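Local coordinates for protein aromatic-L-amino-acid decarboxylase (PDB 6EEW) that decarboxylates L-tryptophan to tryptamine and 5-hydroxy-L-tryptophan to serotonin, with pyridoxal 5'-phosphate as cofactor, at residues N442-L446 against I465-R469; L449-V455 against R484-I489; L147-F153 against L330-Q334. One frame throughout, in Å; residues are numbered along the deposited sequence.

How the contacts relate
From the N terminus, the chain first lays down 147-153, the turn that leaves helix 130-146, and returns 177 residues later with 330-334 to close contact 3. This ties that turn to the end of a strand of the large, seven-stranded sheet. Contacts 1 and 2 open only after contact 3 has closed, and they cross each other: helix 438-451 supplies 442-446 and then 449-455, strand 465-471 closes contact 1, and helix 479-496 closes contact 2. The two touch through Leu468 and Leu449, joining one helix to the small antiparallel sheet and to the last helix. Contact 3 lies on the opposite side of the chain's centre, about 39 Å from contact 1 between centres.

Contact 1: N442-L446 against I465-R469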
# COMPACT_ATOMS: atom_id res chain seq x y z
N ASN A 442 29.97 -5.72 23.44
CA ASN A 442 28.57 -5.98 23.18
C ASN A 442 28.33 -6.33 21.71
O ASN A 442 27.47 -7.16 21.40
CB ASN A 442 27.74 -4.76 23.60
CG ASN A 442 27.59 -4.65 25.11
OD1 ASN A 442 26.83 -5.39 25.73
ND2 ASN A 442 28.33 -3.72 25.71
N LYS A 443 29.10 -5.72 20.80
CA LYS A 443 28.97 -6.05 19.38
C LYS A 443 29.37 -7.50 19.12
O LYS A 443 28.70 -8.21 18.35
CB LYS A 443 29.83 -5.09 18.56
CG LYS A 443 29.26 -4.75 17.20
CD LYS A 443 30.25 -3.92 16.39
CE LYS A 443 30.86 -2.80 17.24
NZ LYS A 443 29.83 -1.88 17.81
N LYS A 444 30.44 -7.96 19.76
CA LYS A 444 30.86 -9.35 19.62
C LYS A 444 29.79 -10.29 20.17
O LYS A 444 29.51 -11.33 19.57
CB LYS A 444 32.19 -9.57 20.35
CG LYS A 444 32.75 -10.97 20.21
CD LYS A 444 32.75 -11.43 18.76
CE LYS A 444 33.68 -12.62 18.56
NZ LYS A 444 33.47 -13.67 19.60
N LEU A 445 29.20 -9.94 21.31
CA LEU A 445 28.15 -10.79 21.86
C LEU A 445 26.97 -10.89 20.90
O LEU A 445 26.45 -11.98 20.63
CB LEU A 445 27.68 -10.25 23.21
CG LEU A 445 26.54 -11.07 23.82
CD1 LEU A 445 26.99 -12.50 24.06
CD2 LEU A 445 26.04 -10.43 25.10
N LEU A 446 26.52 -9.74 20.37
CA LEU A 446 25.42 -9.77 19.41
C LEU A 446 25.76 -10.62 18.19
O LEU A 446 24.93 -11.41 17.71
CB LEU A 446 25.07 -8.34 18.96
CG LEU A 446 23.95 -8.27 17.92
CD1 LEU A 446 22.64 -8.81 18.47
CD2 LEU A 446 23.78 -6.87 17.33
N ILE A 465 25.31 5.30 23.35
CA ILE A 465 25.39 4.03 24.06
C ILE A 465 24.96 2.94 23.10
O ILE A 465 23.86 3.02 22.52
CB ILE A 465 24.50 4.04 25.31
CG1 ILE A 465 24.92 5.18 26.25
CG2 ILE A 465 24.56 2.69 26.02
CD1 ILE A 465 24.03 5.34 27.46
N TYR A 466 25.81 1.94 22.92
CA TYR A 466 25.50 0.76 22.13
C TYR A 466 24.80 -0.25 23.03
O TYR A 466 25.28 -0.55 24.13
CB TYR A 466 26.77 0.15 21.53
CG TYR A 466 26.56 -1.06 20.63
CD1 TYR A 466 26.36 -2.33 21.15
CD2 TYR A 466 26.58 -0.93 19.24
CE1 TYR A 466 26.17 -3.43 20.32
CE2 TYR A 466 26.40 -2.02 18.41
CZ TYR A 466 26.19 -3.26 18.95
OH TYR A 466 26.01 -4.34 18.10
N MET A 467 23.65 -0.75 22.58
CA MET A 467 22.88 -1.69 23.38
C MET A 467 22.24 -2.74 22.49
O MET A 467 22.01 -2.52 21.30
CB MET A 467 21.81 -0.93 24.18
CG MET A 467 20.69 -0.36 23.34
SD MET A 467 19.90 1.02 24.17
CE MET A 467 21.20 2.25 24.07
N LEU A 468 22.02 -3.92 23.07
CA LEU A 468 21.25 -4.99 22.46
C LEU A 468 19.77 -4.79 22.78
O LEU A 468 19.42 -4.20 23.81
CB LEU A 468 21.72 -6.35 22.98
CG LEU A 468 23.09 -6.88 22.57
CD1 LEU A 468 24.24 -5.98 22.99
CD2 LEU A 468 23.28 -8.27 23.15
N ARG A 469 18.91 -5.28 21.90
CA ARG A 469 17.47 -5.21 22.09
C ARG A 469 16.88 -6.61 22.05
O ARG A 469 17.29 -7.45 21.24
CB ARG A 469 16.78 -4.35 21.03
CG ARG A 469 17.20 -2.88 20.97
CD ARG A 469 16.92 -2.26 19.59
NE ARG A 469 15.49 -2.02 19.32
CZ ARG A 469 14.67 -2.92 18.78
NH1 ARG A 469 15.11 -4.13 18.45
NH2 ARG A 469 13.39 -2.63 18.56
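Tyr466 reaches from strand 465-471 of the four-stranded antiparallel sheet to helix 438-451, its ring carbon CD1 meeting Asn442 CB at 3.7 Å. CG stands anti to the backbone N (chi1 -178°), which carries the ring from CB across to the helix. Further out, Tyr466 CE1 lies 3.7 Å from Lys443 N. Across the ring, Tyr466 CE2 comes 3.5 Å from Lys443 NZ, whose chain bends back at its last two torsions to form an off-centre cation-pi contact, NZ 4.0 Å from the Tyr466 ring centroid and 32° off its normal. At the tip, Tyr466 OH rests between Lys443 CG, 3.4 Å away, and Leu446 CD2, 3.5 Å away. Leu468 continues the packing with CD1 against Asn442 CB, while its CD2 meets Leu445 CD2 at 4.0 Å. Asn442 spends its amide elsewhere, OD1 taking the backbone N-H of Leu429 in the adjacent strand. An alanine in place of Tyr466 would probably leave the Lys443 ammonium without its aromatic partner and open a gap beside Asn442 and Leu446. With no hydrogen bond between the segments, helix and strand are held here by apolar packing and one off-centre cation-pi contact, which sets few directional demands.

Contact 2: L449-V455 against R484-I489; sequences LNSTGRV and RVWDLI
The guanidinium groups of Arg454 and Arg484 meet at the solvent-facing end of this contact, their planes 71° apart. Arg454 NH2 stands over one face of the Arg484 group, toward its rim, while Arg484 NH1 lies at the edge of the Arg454 group, 3.4 Å from Arg454 NH2. Both atoms are donors, so no bond joins them; Arg484 NH2 makes a salt bridge to Glu46, which probably offsets part of the shared positive charge. Inward the contact turns apolar. Leu488 thrusts its CD2 into the turn that follows helix 438-451: Val455 CG1 is 3.8 Å from Leu488 CD2, and Thr452 OG1, hydrogen-bonded to Met448 O, meets the same methyl tip to tip at 4.0 Å. Val455 CG1 can do so because it sits between the backbone N and the carbonyl carbon (chi1 59°), leaving Val455 CG2 to meet Val485 CG2 at 4.2 Å. One turn of helix 479-496 beyond Val485, Ile489 CG1 is met by Leu449 CD2 at 3.6 Å. Gly453 leaves the helix with positive phi (76°), where a CB would collide with the preceding carbonyl O. The contact thus joins the C-terminal end of helix 438-451 and its following turn to helix 479-496, which in turn packs through Ile489 and Trp486 on helix 375-409, while Tyr98 touches both Val455 and Val485.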
# COMPACT_ATOMS: atom_id res chain seq x y z
N LEU A 449 25.56 -14.30 19.05
CA LEU A 449 24.17 -14.70 19.19
C LEU A 449 23.55 -14.97 17.83
O LEU A 449 23.01 -16.05 17.57
CB LEU A 449 23.38 -13.63 19.93
CG LEU A 449 23.66 -13.51 21.43
CD1 LEU A 449 23.09 -12.21 21.95
CD2 LEU A 449 23.05 -14.69 22.17
N ASN A 450 23.67 -13.99 16.92
CA ASN A 450 23.01 -14.12 15.63
C ASN A 450 23.64 -15.23 14.79
O ASN A 450 22.94 -15.94 14.07
CB ASN A 450 23.03 -12.78 14.90
CG ASN A 450 22.08 -11.77 15.52
OD1 ASN A 450 21.04 -12.13 16.08
ND2 ASN A 450 22.42 -10.50 15.42
N SER A 451 24.96 -15.38 14.89
CA SER A 451 25.65 -16.45 14.18
C SER A 451 25.18 -17.82 14.62
O SER A 451 25.30 -18.79 13.85
CB SER A 451 27.15 -16.33 14.39
OG SER A 451 27.62 -15.07 13.94
N THR A 452 24.64 -17.94 15.84
CA THR A 452 24.09 -19.21 16.28
C THR A 452 23.07 -19.79 15.30
O THR A 452 22.95 -21.01 15.18
CB THR A 452 23.41 -19.05 17.63
OG1 THR A 452 24.39 -18.69 18.61
CG2 THR A 452 22.72 -20.35 18.04
N GLY A 453 22.33 -18.93 14.60
CA GLY A 453 21.16 -19.36 13.87
C GLY A 453 19.95 -19.64 14.73
O GLY A 453 18.84 -19.74 14.18
N ARG A 454 20.11 -19.75 16.05
CA ARG A 454 19.02 -20.06 16.95
C ARG A 454 18.34 -18.82 17.52
O ARG A 454 17.46 -18.96 18.38
CB ARG A 454 19.49 -20.95 18.10
CG ARG A 454 20.05 -22.29 17.69
CD ARG A 454 20.59 -23.03 18.93
NE ARG A 454 19.53 -23.31 19.89
CZ ARG A 454 18.92 -24.48 20.03
NH1 ARG A 454 19.26 -25.51 19.27
NH2 ARG A 454 17.95 -24.62 20.93
N VAL A 455 18.74 -17.63 17.09
CA VAL A 455 18.15 -16.39 17.60
C VAL A 455 18.54 -15.27 16.65
O VAL A 455 19.59 -15.32 16.01
CB VAL A 455 18.60 -16.10 19.05
CG1 VAL A 455 20.10 -15.99 19.14
CG2 VAL A 455 17.96 -14.81 19.55
N ARG A 484 15.34 -20.04 26.99
CA ARG A 484 16.48 -20.59 26.28
C ARG A 484 17.33 -19.49 25.64
O ARG A 484 18.56 -19.63 25.58
CB ARG A 484 16.03 -21.58 25.21
CG ARG A 484 15.28 -22.79 25.76
CD ARG A 484 15.22 -23.87 24.69
NE ARG A 484 14.63 -23.38 23.44
CZ ARG A 484 14.51 -24.11 22.34
NH1 ARG A 484 14.93 -25.37 22.32
NH2 ARG A 484 13.97 -23.59 21.24
N VAL A 485 16.72 -18.41 25.18
CA VAL A 485 17.51 -17.29 24.68
C VAL A 485 18.40 -16.73 25.78
O VAL A 485 19.58 -16.45 25.57
CB VAL A 485 16.61 -16.19 24.09
CG1 VAL A 485 17.44 -14.94 23.86
CG2 VAL A 485 16.00 -16.64 22.78
N TRP A 486 17.83 -16.54 26.97
CA TRP A 486 18.62 -16.03 28.08
C TRP A 486 19.74 -17.00 28.45
O TRP A 486 20.88 -16.59 28.70
CB TRP A 486 17.72 -15.74 29.27
CG TRP A 486 18.46 -15.33 30.48
CD1 TRP A 486 18.41 -15.90 31.72
CD2 TRP A 486 19.43 -14.27 30.56
NE1 TRP A 486 19.25 -15.24 32.58
CE2 TRP A 486 19.89 -14.24 31.89
CE3 TRP A 486 19.93 -13.34 29.65
CZ2 TRP A 486 20.84 -13.32 32.33
CZ3 TRP A 486 20.86 -12.42 30.08
CH2 TRP A 486 21.31 -12.42 31.41
N ASP A 487 19.44 -18.30 28.47
CA ASP A 487 20.49 -19.29 28.72
C ASP A 487 21.61 -19.16 27.69
O ASP A 487 22.80 -19.17 28.03
CB ASP A 487 19.90 -20.70 28.70
CG ASP A 487 19.03 -20.99 29.90
OD1 ASP A 487 19.27 -20.39 30.97
OD2 ASP A 487 18.08 -21.80 29.77
N LEU A 488 21.24 -19.03 26.41
CA LEU A 488 22.24 -18.92 25.35
C LEU A 488 23.07 -17.66 25.52
O LEU A 488 24.29 -17.67 25.32
CB LEU A 488 21.55 -18.91 23.99
CG LEU A 488 22.45 -18.76 22.76
CD1 LEU A 488 23.38 -19.95 22.60
CD2 LEU A 488 21.66 -18.48 21.48
N ILE A 489 22.41 -16.54 25.84
CA ILE A 489 23.12 -15.28 26.05
C ILE A 489 24.17 -15.46 27.14
O ILE A 489 25.33 -15.04 26.99
CB ILE A 489 22.13 -14.16 26.38
CG1 ILE A 489 21.18 -13.93 25.20
CG2 ILE A 489 22.87 -12.89 26.77
CD1 ILE A 489 20.11 -12.89 25.43

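Contact 3: L147-F153 against L330-Q334; sequences LKLPKSF and LWVKQ
This is buried packing of the turn after helix 130-146 on the end of strand 328-332, and Trp331 carries much of it, with Leu147, Leu149 and Phe153 gathered round its indole. The strand belongs to the seven-stranded mixed sheet of the fold type I pyridoxal-phosphate enzymes, in which it lies next to the outer strand 160-164 and antiparallel to its neighbours. Helix 130-146 ends in a Schellman motif at Lys148, and on either side of that residue Leu147 and Leu149 reach the indole. Leu149 CD1 makes a CH-pi contact over the five-membered ring of Trp331, 4.0 Å from its centroid and 7° off the normal. Leu147 CD1 comes in obliquely at the six-membered end, 3.5 Å from Trp331 CH2. At the opposite end of the indole, Phe153 O lies near the ring plane, 3.4 Å from Trp331 CD1, and Trp331 NE1 is bonded to Met140 O of helix 130-146, which probably helps to hold the indole's rotation. The Phe153 side chain crosses that of Trp331 at about a right angle, with Phe153 CD1 4.0 Å from Trp331 CB, and Lys333 CG lies over one face of the Phe153 ring. Lys333 then leads its ammonium away to the backbone carbonyls of Val310 and Glu308. Near the start of that side chain, Ser152 O receives a CA-H...O contact from Lys333 CA at 3.4 Å, the angle at the hydrogen being 150°.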
# COMPACT_ATOMS: atom_id res chain seq x y z
N LEU A 147 -9.85 1.66 22.15
CA LEU A 147 -8.82 2.59 22.59
C LEU A 147 -9.37 3.70 23.46
O LEU A 147 -8.59 4.53 23.92
CB LEU A 147 -8.11 3.19 21.37
CG LEU A 147 -7.37 2.17 20.49
CD1 LEU A 147 -6.93 2.79 19.14
CD2 LEU A 147 -6.20 1.55 21.24
N LYS A 148 -10.69 3.74 23.66
CA LYS A 148 -11.34 4.78 24.47
C LYS A 148 -10.97 6.17 23.99
O LYS A 148 -10.69 7.08 24.78
CB LYS A 148 -11.04 4.61 25.96
CG LYS A 148 -11.64 3.34 26.60
CD LYS A 148 -11.27 3.23 28.06
CE LYS A 148 -11.70 1.90 28.67
NZ LYS A 148 -13.18 1.66 28.58
N LEU A 149 -11.01 6.36 22.67
CA LEU A 149 -10.83 7.67 22.08
C LEU A 149 -12.13 8.46 22.16
O LEU A 149 -13.22 7.89 22.16
CB LEU A 149 -10.41 7.53 20.61
CG LEU A 149 -9.19 6.67 20.29
CD1 LEU A 149 -8.93 6.68 18.79
CD2 LEU A 149 -7.96 7.15 21.07
N PRO A 150 -12.04 9.79 22.22
CA PRO A 150 -13.26 10.60 22.23
C PRO A 150 -14.06 10.43 20.95
O PRO A 150 -13.57 9.94 19.93
CB PRO A 150 -12.74 12.03 22.39
CG PRO A 150 -11.29 11.98 21.98
CD PRO A 150 -10.81 10.58 22.29
N LYS A 151 -15.35 10.78 21.03
CA LYS A 151 -16.23 10.70 19.87
C LYS A 151 -15.76 11.58 18.72
O LYS A 151 -16.23 11.42 17.59
CB LYS A 151 -17.66 11.07 20.28
CG LYS A 151 -18.52 9.89 20.75
CD LYS A 151 -18.98 9.05 19.55
CE LYS A 151 -19.97 7.95 19.95
NZ LYS A 151 -19.37 6.89 20.83
N SER A 152 -14.85 12.51 18.97
CA SER A 152 -14.35 13.38 17.92
C SER A 152 -13.44 12.65 16.94
O SER A 152 -13.02 13.25 15.94
CB SER A 152 -13.63 14.57 18.54
OG SER A 152 -12.62 14.14 19.43
N PHE A 153 -13.13 11.38 17.18
CA PHE A 153 -12.35 10.56 16.25
C PHE A 153 -13.20 9.49 15.57
O PHE A 153 -12.64 8.59 14.94
CB PHE A 153 -11.17 9.90 16.97
CG PHE A 153 -10.13 10.87 17.45
CD1 PHE A 153 -9.11 11.28 16.58
CD2 PHE A 153 -10.16 11.37 18.75
CE1 PHE A 153 -8.13 12.18 16.99
CE2 PHE A 153 -9.18 12.26 19.18
CZ PHE A 153 -8.15 12.67 18.29
N LEU A 330 -5.44 4.85 10.98
CA LEU A 330 -5.24 6.28 11.12
C LEU A 330 -6.58 6.90 11.49
O LEU A 330 -7.59 6.62 10.84
CB LEU A 330 -4.72 6.90 9.84
CG LEU A 330 -4.67 8.43 9.74
CD1 LEU A 330 -3.55 8.99 10.61
CD2 LEU A 330 -4.49 8.81 8.28
N TRP A 331 -6.60 7.64 12.58
CA TRP A 331 -7.74 8.43 12.98
C TRP A 331 -7.42 9.92 12.87
O TRP A 331 -6.30 10.35 13.18
CB TRP A 331 -8.17 8.11 14.41
CG TRP A 331 -8.73 6.74 14.64
CD1 TRP A 331 -10.05 6.37 14.64
CD2 TRP A 331 -7.99 5.58 14.99
NE1 TRP A 331 -10.16 5.03 14.97
CE2 TRP A 331 -8.91 4.53 15.18
CE3 TRP A 331 -6.62 5.32 15.15
CZ2 TRP A 331 -8.51 3.25 15.51
CZ3 TRP A 331 -6.23 4.05 15.46
CH2 TRP A 331 -7.17 3.02 15.64
N VAL A 332 -8.42 10.69 12.48
CA VAL A 332 -8.29 12.12 12.30
C VAL A 332 -9.50 12.80 12.91
O VAL A 332 -10.64 12.37 12.70
CB VAL A 332 -8.13 12.51 10.82
CG1 VAL A 332 -8.06 14.00 10.68
CG2 VAL A 332 -6.86 11.89 10.28
N LYS A 333 -9.23 13.86 13.68
CA LYS A 333 -10.29 14.55 14.40
C LYS A 333 -11.09 15.45 13.47
O LYS A 333 -12.29 15.67 13.70
CB LYS A 333 -9.68 15.35 15.55
CG LYS A 333 -10.69 15.90 16.54
CD LYS A 333 -9.98 16.42 17.78
CE LYS A 333 -9.06 17.58 17.45
NZ LYS A 333 -8.27 18.00 18.64
N GLN A 334 -10.45 15.98 12.42
CA GLN A 334 -11.12 16.82 11.43
C GLN A 334 -10.90 16.22 10.04
O GLN A 334 -10.01 16.66 9.29
CB GLN A 334 -10.64 18.26 11.51
CG GLN A 334 -11.12 18.96 12.76
CD GLN A 334 -10.75 20.43 12.77
OE1 GLN A 334 -9.60 20.79 13.05
NE2 GLN A 334 -11.72 21.29 12.47